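PDB 7AX7: endo-1,4-beta-xylanase from Uncultured bacterium, which removes acetyl groups from acetylated xylan using cobalt, acting as the independently working CE4 domain of a multidomain xylanase. Local coordinates for residues N158-T161 and V162-L165; S16-S19 and D20-I24; I77-E80 and M81-S85. One frame throughout, in Å; residues are numbered along the deposited sequence.

Contact 1 of 3, residues N158-T161 and V162-L165; sequences NSQT and VQAL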
loop_
_atom_site.group_PDB
_atom_site.type_symbol
_atom_site.label_atom_id
_atom_site.label_comp_id
_atom_site.label_asym_id
_atom_site.label_seq_id
_atom_site.Cartn_x
_atom_site.Cartn_y
_atom_site.Cartn_z
ATOM N N ASN A 158 -8.763 -12.390 2.187
ATOM C CA ASN A 158 -9.543 -11.163 2.388
ATOM C C ASN A 158 -10.505 -10.924 1.215
ATOM O O ASN A 158 -10.510 -9.883 0.545
ATOM C CB ASN A 158 -8.621 -9.969 2.610
ATOM C CG ASN A 158 -9.336 -8.828 3.289
ATOM O OD1 ASN A 158 -10.351 -9.046 3.950
ATOM N ND2 ASN A 158 -8.818 -7.607 3.141
ATOM N N SER A 159 -11.364 -11.919 0.993
ATOM C CA SER A 159 -12.259 -11.879 -0.153
ATOM C C SER A 159 -13.331 -10.804 -0.028
ATOM O O SER A 159 -13.876 -10.378 -1.049
ATOM C CB SER A 159 -12.907 -13.248 -0.357
ATOM O OG SER A 159 -13.562 -13.660 0.817
ATOM N N GLN A 160 -13.637 -10.327 1.181
ATOM C CA GLN A 160 -14.660 -9.286 1.279
ATOM C C GLN A 160 -14.164 -7.956 0.717
ATOM O O GLN A 160 -14.969 -7.138 0.250
ATOM C CB GLN A 160 -15.122 -9.134 2.725
ATOM C CG GLN A 160 -15.975 -10.300 3.208
ATOM C CD GLN A 160 -16.300 -10.214 4.689
ATOM O OE1 GLN A 160 -15.421 -10.345 5.539
ATOM N NE2 GLN A 160 -17.564 -9.993 5.002
ATOM N N THR A 161 -12.852 -7.718 0.750
ATOM C CA THR A 161 -12.302 -6.539 0.082
ATOM C C THR A 161 -12.282 -6.734 -1.424
ATOM O O THR A 161 -12.535 -5.788 -2.183
ATOM C CB THR A 161 -10.906 -6.239 0.615
ATOM O OG1 THR A 161 -11.028 -5.682 1.933
ATOM C CG2 THR A 161 -10.146 -5.259 -0.304
ATOM N N VAL A 162 -11.991 -7.955 -1.878
ATOM C CA VAL A 162 -12.139 -8.269 -3.295
ATOM C C VAL A 162 -13.566 -7.992 -3.759
ATOM O O VAL A 162 -13.784 -7.387 -4.815
ATOM C CB VAL A 162 -11.725 -9.726 -3.562
ATOM C CG1 VAL A 162 -12.008 -10.088 -5.008
ATOM C CG2 VAL A 162 -10.233 -9.919 -3.226
ATOM N N GLN A 163 -14.561 -8.417 -2.975
ATOM C CA GLN A 163 -15.947 -8.146 -3.341
ATOM C C GLN A 163 -16.232 -6.650 -3.369
ATOM O O GLN A 163 -16.979 -6.170 -4.225
ATOM C CB GLN A 163 -16.902 -8.844 -2.369
ATOM C CG GLN A 163 -16.930 -10.348 -2.485
ATOM C CD GLN A 163 -17.727 -10.995 -1.356
ATOM O OE1 GLN A 163 -17.251 -11.103 -0.215
ATOM N NE2 GLN A 163 -18.946 -11.414 -1.663
ATOM N N ALA A 164 -15.633 -5.899 -2.445
ATOM C CA ALA A 164 -15.899 -4.469 -2.325
ATOM C C ALA A 164 -15.229 -3.652 -3.421
ATOM O O ALA A 164 -15.740 -2.594 -3.793
ATOM C CB ALA A 164 -15.430 -3.969 -0.958
ATOM N N LEU A 165 -14.099 -4.120 -3.951
ATOM C CA LEU A 165 -13.278 -3.259 -4.798
ATOM C C LEU A 165 -13.987 -2.753 -6.061
ATOM O O LEU A 165 -13.786 -1.578 -6.418
ATOM C CB LEU A 165 -11.981 -4.001 -5.146
ATOM C CG LEU A 165 -10.912 -3.177 -5.867
ATOM C CD1 LEU A 165 -10.498 -1.961 -5.041
ATOM C CD2 LEU A 165 -9.701 -4.032 -6.191
HETATM O O HOH W 1 -16.075 -13.123 1.004
#
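Val-162 and Gln-163 fold back on Asn-158 and Ser-159 in the first turn of helix 159-174, one of the helices packed around the parallel sheet of the NodB-type deacetylase fold. Asn-158 holds the N-cap position, but its side chain caps no helix N-H. Instead ND2 bonds to the carbonyls of His-153 and Asp-126, and OD1 to Arg-136 NH1. Thr-161 joins this buried network, its OG1 bonding to Asp-126 OD2 and Arg-136 NH1.

The closely packed side is built from short branches. Val-162 CG2 lies beside its own backbone N, which brings it 3.8 Å from Asn-158 O, and the residue packs on Thr-17, Asp-20 and Ile-24 of helix 16-28. Ala-164 CB sits 3.4 Å from Gln-160 O. Of the helical bonds, Gln-163 N to Ser-159 O is short and fairly straight at 2.8 Å. A weak, long one from Val-162 N to Asn-158 O precedes it at 3.4 Å; after it come a bond from Ala-164 N to Gln-160 O, bent to 138° with the donor above the carbonyl plane, and a weak one from Leu-165 N to Thr-161 O.

On the solvent side the packing thins to long side chains. With CG beside the backbone N (chi1 -70°), the extended Gln-163 chain runs back along the turn, CG 3.4 Å from Ser-159 O, and crosses Gln-160, whose CG is 3.7 Å from Gln-163 OE1. A water donates to Gln-163 OE1 at 2.6 Å and is hydrogen-bonded to Ser-159 OG, also at 2.6 Å.

Contact 2 of 3, residues S16-S19 and D20-I24; sequences STTS and DVLDI
The carbonyls of Thr-17 and Thr-18 accept the N-H groups of Val-21 and Leu-22 one turn on, in helix 16-28, the connection of the beta-alpha-beta unit between strands 4-11 and 33-36. Leu-22 N to Thr-18 O is the shortest of the i to i+4 bonds here, at 2.8 Å and 159°. Thr-17 O receives Val-21 N and, weakly, Asp-20 N as well.

Apolar contact falls to Thr-18 and Leu-22, whose side chains lie alongside each other and point the same way. Thr-18 CG2, set opposite its own backbone N, meets Leu-22 CD1 at 4.1 Å. That rotation leaves OG1 beside the backbone N, where it bonds to Asp-154 OD2 and Ser-15 N. Val-21 and Leu-22 both pack against the side chain of Phe-34 of strand 33-36, seating the helix on the sheet.

The two charged residues differ. Asp-20 is exposed and bends back over the turn, where one water donates both to its OD2 at 2.6 Å and to Ser-16 O at 3.1 Å. Asp-23 N donates to Ser-19 O at 3.0 Å, and with CG beside the backbone N (chi1 -71°) the carboxylate comes close to the same carbonyl, OD1 lying 3.3 Å from Ser-19 O without a bond. OD1 forms a salt bridge with Arg-51 NH2 of helix 46-54. That cation probably offsets part of the repulsion between carboxylate and carbonyl, whereas Asp-20, close to the N-terminal end of the helix, is likely to have its negative charge eased by the helix dipole and water.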
loop_
_atom_site.group_PDB
_atom_site.type_symbol
_atom_site.label_atom_id
_atom_site.label_comp_id
_atom_site.label_asym_id
_atom_site.label_seq_id
_atom_site.Cartn_x
_atom_site.Cartn_y
_atom_site.Cartn_z
ATOM N N SER A 16 -2.442 -15.172 -2.696
ATOM C CA SER A 16 -3.292 -15.580 -3.807
ATOM C C SER A 16 -4.462 -14.617 -3.965
ATOM O O SER A 16 -4.940 -14.399 -5.080
ATOM C CB SER A 16 -3.781 -17.018 -3.607
ATOM O OG SER A 16 -4.786 -17.074 -2.612
ATOM N N THR A 17 -4.910 -14.006 -2.865
ATOM C CA THR A 17 -5.961 -13.004 -2.966
ATOM C C THR A 17 -5.509 -11.829 -3.823
ATOM O O THR A 17 -6.311 -11.250 -4.572
ATOM C CB THR A 17 -6.375 -12.534 -1.573
ATOM O OG1 THR A 17 -6.864 -13.655 -0.819
ATOM C CG2 THR A 17 -7.455 -11.463 -1.665
ATOM N N THR A 18 -4.224 -11.467 -3.728
ATOM C CA THR A 18 -3.674 -10.412 -4.577
ATOM C C THR A 18 -4.083 -10.590 -6.036
ATOM O O THR A 18 -4.418 -9.614 -6.716
ATOM C CB THR A 18 -2.147 -10.384 -4.475
ATOM O OG1 THR A 18 -1.747 -10.173 -3.114
ATOM C CG2 THR A 18 -1.580 -9.265 -5.362
ATOM N N SER A 19 -4.030 -11.827 -6.544
ATOM C CA SER A 19 -4.347 -12.057 -7.951
ATOM C C SER A 19 -5.771 -11.631 -8.275
ATOM O O SER A 19 -6.045 -11.146 -9.379
ATOM C CB SER A 19 -4.136 -13.528 -8.306
ATOM O OG SER A 19 -2.775 -13.874 -8.152
ATOM N N ASP A 20 -6.695 -11.814 -7.329
ATOM C CA ASP A 20 -8.070 -11.372 -7.544
ATOM C C ASP A 20 -8.164 -9.852 -7.525
ATOM O O ASP A 20 -8.954 -9.263 -8.274
ATOM C CB ASP A 20 -8.991 -11.979 -6.484
ATOM C CG ASP A 20 -9.019 -13.501 -6.533
ATOM O OD1 ASP A 20 -9.125 -14.074 -7.639
ATOM O OD2 ASP A 20 -8.933 -14.124 -5.460
ATOM N N VAL A 21 -7.380 -9.203 -6.656
ATOM C CA VAL A 21 -7.329 -7.748 -6.671
ATOM C C VAL A 21 -6.823 -7.268 -8.026
ATOM O O VAL A 21 -7.401 -6.357 -8.636
ATOM C CB VAL A 21 -6.458 -7.231 -5.504
ATOM C CG1 VAL A 21 -6.230 -5.720 -5.608
ATOM C CG2 VAL A 21 -7.098 -7.583 -4.152
ATOM N N LEU A 22 -5.768 -7.911 -8.540
ATOM C CA LEU A 22 -5.186 -7.503 -9.816
ATOM C C LEU A 22 -6.176 -7.670 -10.964
ATOM O O LEU A 22 -6.259 -6.811 -11.852
ATOM C CB LEU A 22 -3.920 -8.313 -10.089
ATOM C CG LEU A 22 -2.729 -8.062 -9.158
ATOM C CD1 LEU A 22 -1.641 -9.053 -9.498
ATOM C CD2 LEU A 22 -2.224 -6.608 -9.270
ATOM N N ASP A 23 -6.898 -8.794 -10.986
ATOM C CA ASP A 23 -7.919 -9.000 -12.008
ATOM C C ASP A 23 -8.852 -7.804 -12.084
ATOM O O ASP A 23 -9.187 -7.333 -13.176
ATOM C CB ASP A 23 -8.720 -10.269 -11.714
ATOM C CG ASP A 23 -7.920 -11.543 -11.940
ATOM O OD1 ASP A 23 -6.834 -11.481 -12.561
ATOM O OD2 ASP A 23 -8.388 -12.607 -11.484
ATOM N N ILE A 24 -9.262 -7.287 -10.922
ATOM C CA ILE A 24 -10.196 -6.167 -10.880
ATOM C C ILE A 24 -9.504 -4.874 -11.311
ATOM O O ILE A 24 -10.039 -4.099 -12.114
ATOM C CB ILE A 24 -10.805 -6.050 -9.471
ATOM C CG1 ILE A 24 -11.724 -7.247 -9.192
ATOM C CG2 ILE A 24 -11.520 -4.709 -9.288
ATOM C CD1 ILE A 24 -11.990 -7.475 -7.693
HETATM O O HOH W 2 -7.383 -16.221 -5.296
#

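Contact 3 of 3, residues I77-E80 and M81-S85; sequences IRNE and MEWTS
Along helix 74-92, Trp-83 lies back over the preceding turn and covers Asn-79 with one face of its indole. Asn-79 CB makes a CH-pi contact with the six-membered ring, 3.4 Å from its centroid and 16° off the normal. Both residues place CG beside the backbone N, Trp-83 with chi1 -63°, and the two side chains run alongside each other with amide and ring planes 28° apart. Asn-79 O lies over the same ring face toward its rim, while accepting Trp-83 N at 2.8 Å.

The other side of the helix turns into the deacetylase fold, where Met-81 and Thr-84 touch Ser-61 of strand 58-61. Here Glu-80 O is gripped twice by one residue: Thr-84 N donates at 3.0 Å and Thr-84 OG1 at 2.9 Å, from opposite faces of the carbonyl plane. A valine in place of Thr-84 would probably leave Glu-80 O with the backbone N-H alone, losing the second bond in a buried setting. The Glu-80 carboxylate turns elsewhere, OE2 bonding to Thr-65 OG1 and OE1 to Tyr-64 N, between the cobalt ligands His-62 and His-66 in sequence.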
loop_
_atom_site.group_PDB
_atom_site.type_symbol
_atom_site.label_atom_id
_atom_site.label_comp_id
_atom_site.label_asym_id
_atom_site.label_seq_id
_atom_site.Cartn_x
_atom_site.Cartn_y
_atom_site.Cartn_z
ATOM N N ILE A 77 15.520 -3.312 13.026
ATOM C CA ILE A 77 14.722 -2.489 12.118
ATOM C C ILE A 77 15.447 -2.321 10.787
ATOM O O ILE A 77 14.880 -2.565 9.715
ATOM C CB ILE A 77 14.393 -1.132 12.768
ATOM C CG1 ILE A 77 13.374 -1.306 13.906
ATOM C CG2 ILE A 77 13.833 -0.150 11.746
ATOM C CD1 ILE A 77 13.200 -0.065 14.738
ATOM N N ARG A 78 16.727 -1.931 10.830
ATOM C CA ARG A 78 17.450 -1.702 9.580
ATOM C C ARG A 78 17.557 -2.979 8.749
ATOM O O ARG A 78 17.411 -2.939 7.521
ATOM C CB ARG A 78 18.838 -1.125 9.860
ATOM C CG ARG A 78 18.831 0.280 10.466
ATOM C CD ARG A 78 20.259 0.820 10.601
ATOM N NE ARG A 78 20.267 2.220 11.006
ATOM C CZ ARG A 78 20.037 3.242 10.183
ATOM N NH1 ARG A 78 19.778 3.019 8.898
ATOM N NH2 ARG A 78 20.069 4.490 10.638
ATOM N N ASN A 79 17.822 -4.121 9.393
ATOM C CA ASN A 79 17.874 -5.381 8.658
ATOM C C ASN A 79 16.536 -5.685 7.990
ATOM O O ASN A 79 16.494 -6.073 6.817
ATOM C CB ASN A 79 18.279 -6.530 9.583
ATOM C CG ASN A 79 19.724 -6.443 10.018
ATOM O OD1 ASN A 79 20.504 -5.675 9.453
ATOM N ND2 ASN A 79 20.094 -7.232 11.030
ATOM N N GLU A 80 15.432 -5.518 8.724
ATOM C CA GLU A 80 14.116 -5.750 8.135
ATOM C C GLU A 80 13.928 -4.921 6.863
ATOM O O GLU A 80 13.495 -5.437 5.829
ATOM C CB GLU A 80 13.017 -5.436 9.152
ATOM C CG GLU A 80 12.930 -6.436 10.305
ATOM C CD GLU A 80 11.678 -7.296 10.263
ATOM O OE1 GLU A 80 10.721 -6.956 9.537
ATOM O OE2 GLU A 80 11.649 -8.317 10.974
ATOM N N MET A 81 14.269 -3.632 6.918
ATOM C CA MET A 81 14.083 -2.766 5.754
ATOM C C MET A 81 14.989 -3.183 4.596
ATOM O O MET A 81 14.528 -3.351 3.456
ATOM C CB MET A 81 14.337 -1.312 6.145
ATOM C CG MET A 81 13.438 -0.812 7.276
ATOM S SD MET A 81 11.685 -0.958 6.876
ATOM C CE MET A 81 11.648 0.156 5.453
ATOM N N GLU A 82 16.282 -3.357 4.865
ATOM C CA GLU A 82 17.209 -3.739 3.800
ATOM C C GLU A 82 16.816 -5.067 3.157
ATOM O O GLU A 82 16.831 -5.200 1.930
ATOM C CB GLU A 82 18.633 -3.806 4.350
ATOM C CG GLU A 82 19.133 -2.452 4.822
ATOM C CD GLU A 82 20.382 -2.535 5.682
ATOM O OE1 GLU A 82 21.060 -3.587 5.659
ATOM O OE2 GLU A 82 20.674 -1.539 6.385
ATOM N N TRP A 83 16.476 -6.067 3.968
ATOM C CA TRP A 83 16.104 -7.357 3.401
ATOM C C TRP A 83 14.826 -7.266 2.577
ATOM O O TRP A 83 14.685 -7.986 1.584
ATOM C CB TRP A 83 15.937 -8.391 4.506
ATOM C CG TRP A 83 17.196 -8.644 5.258
ATOM C CD1 TRP A 83 18.472 -8.489 4.799
ATOM C CD2 TRP A 83 17.305 -9.060 6.623
ATOM N NE1 TRP A 83 19.371 -8.802 5.788
ATOM C CE2 TRP A 83 18.684 -9.153 6.922
ATOM C CE3 TRP A 83 16.371 -9.366 7.625
ATOM C CZ2 TRP A 83 19.156 -9.533 8.182
ATOM C CZ3 TRP A 83 16.842 -9.750 8.881
ATOM C CH2 TRP A 83 18.222 -9.831 9.143
ATOM N N THR A 84 13.885 -6.399 2.965
ATOM C CA THR A 84 12.655 -6.280 2.191
ATOM C C THR A 84 12.917 -5.600 0.853
ATOM O O THR A 84 12.446 -6.065 -0.192
ATOM C CB THR A 84 11.594 -5.519 2.991
ATOM O OG1 THR A 84 11.286 -6.253 4.181
ATOM C CG2 THR A 84 10.316 -5.342 2.157
ATOM N N SER A 85 13.658 -4.485 0.871
ATOM C CA SER A 85 13.971 -3.779 -0.366
ATOM C C SER A 85 14.802 -4.643 -1.310
ATOM O O SER A 85 14.561 -4.658 -2.520
ATOM C CB SER A 85 14.708 -2.482 -0.057
ATOM O OG SER A 85 13.844 -1.549 0.554
#

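Overall arrangement
Along the chain contact 2 comes first, then contact 3, then contact 1, each along one helix of the NodB homology region, contact 1 including the N-cap residue just before it. The three helices belong to a fold built on one parallel sheet. Contacts 1 and 2 are neighbours, their centres about 10 Å apart, because helices 16-28 and 159-174 pack together, with Leu-165 CD2 3.7 Å from Ile-24 CG2. The centre of contact 3 is about 30 Å from that of contact 1, across the chain's centre, and about 26 Å from that of contact 2. Asn-158, Thr-18 and Glu-80 each have side chains about 10 to 12 Å from the cobalt, so none is a metal ligand.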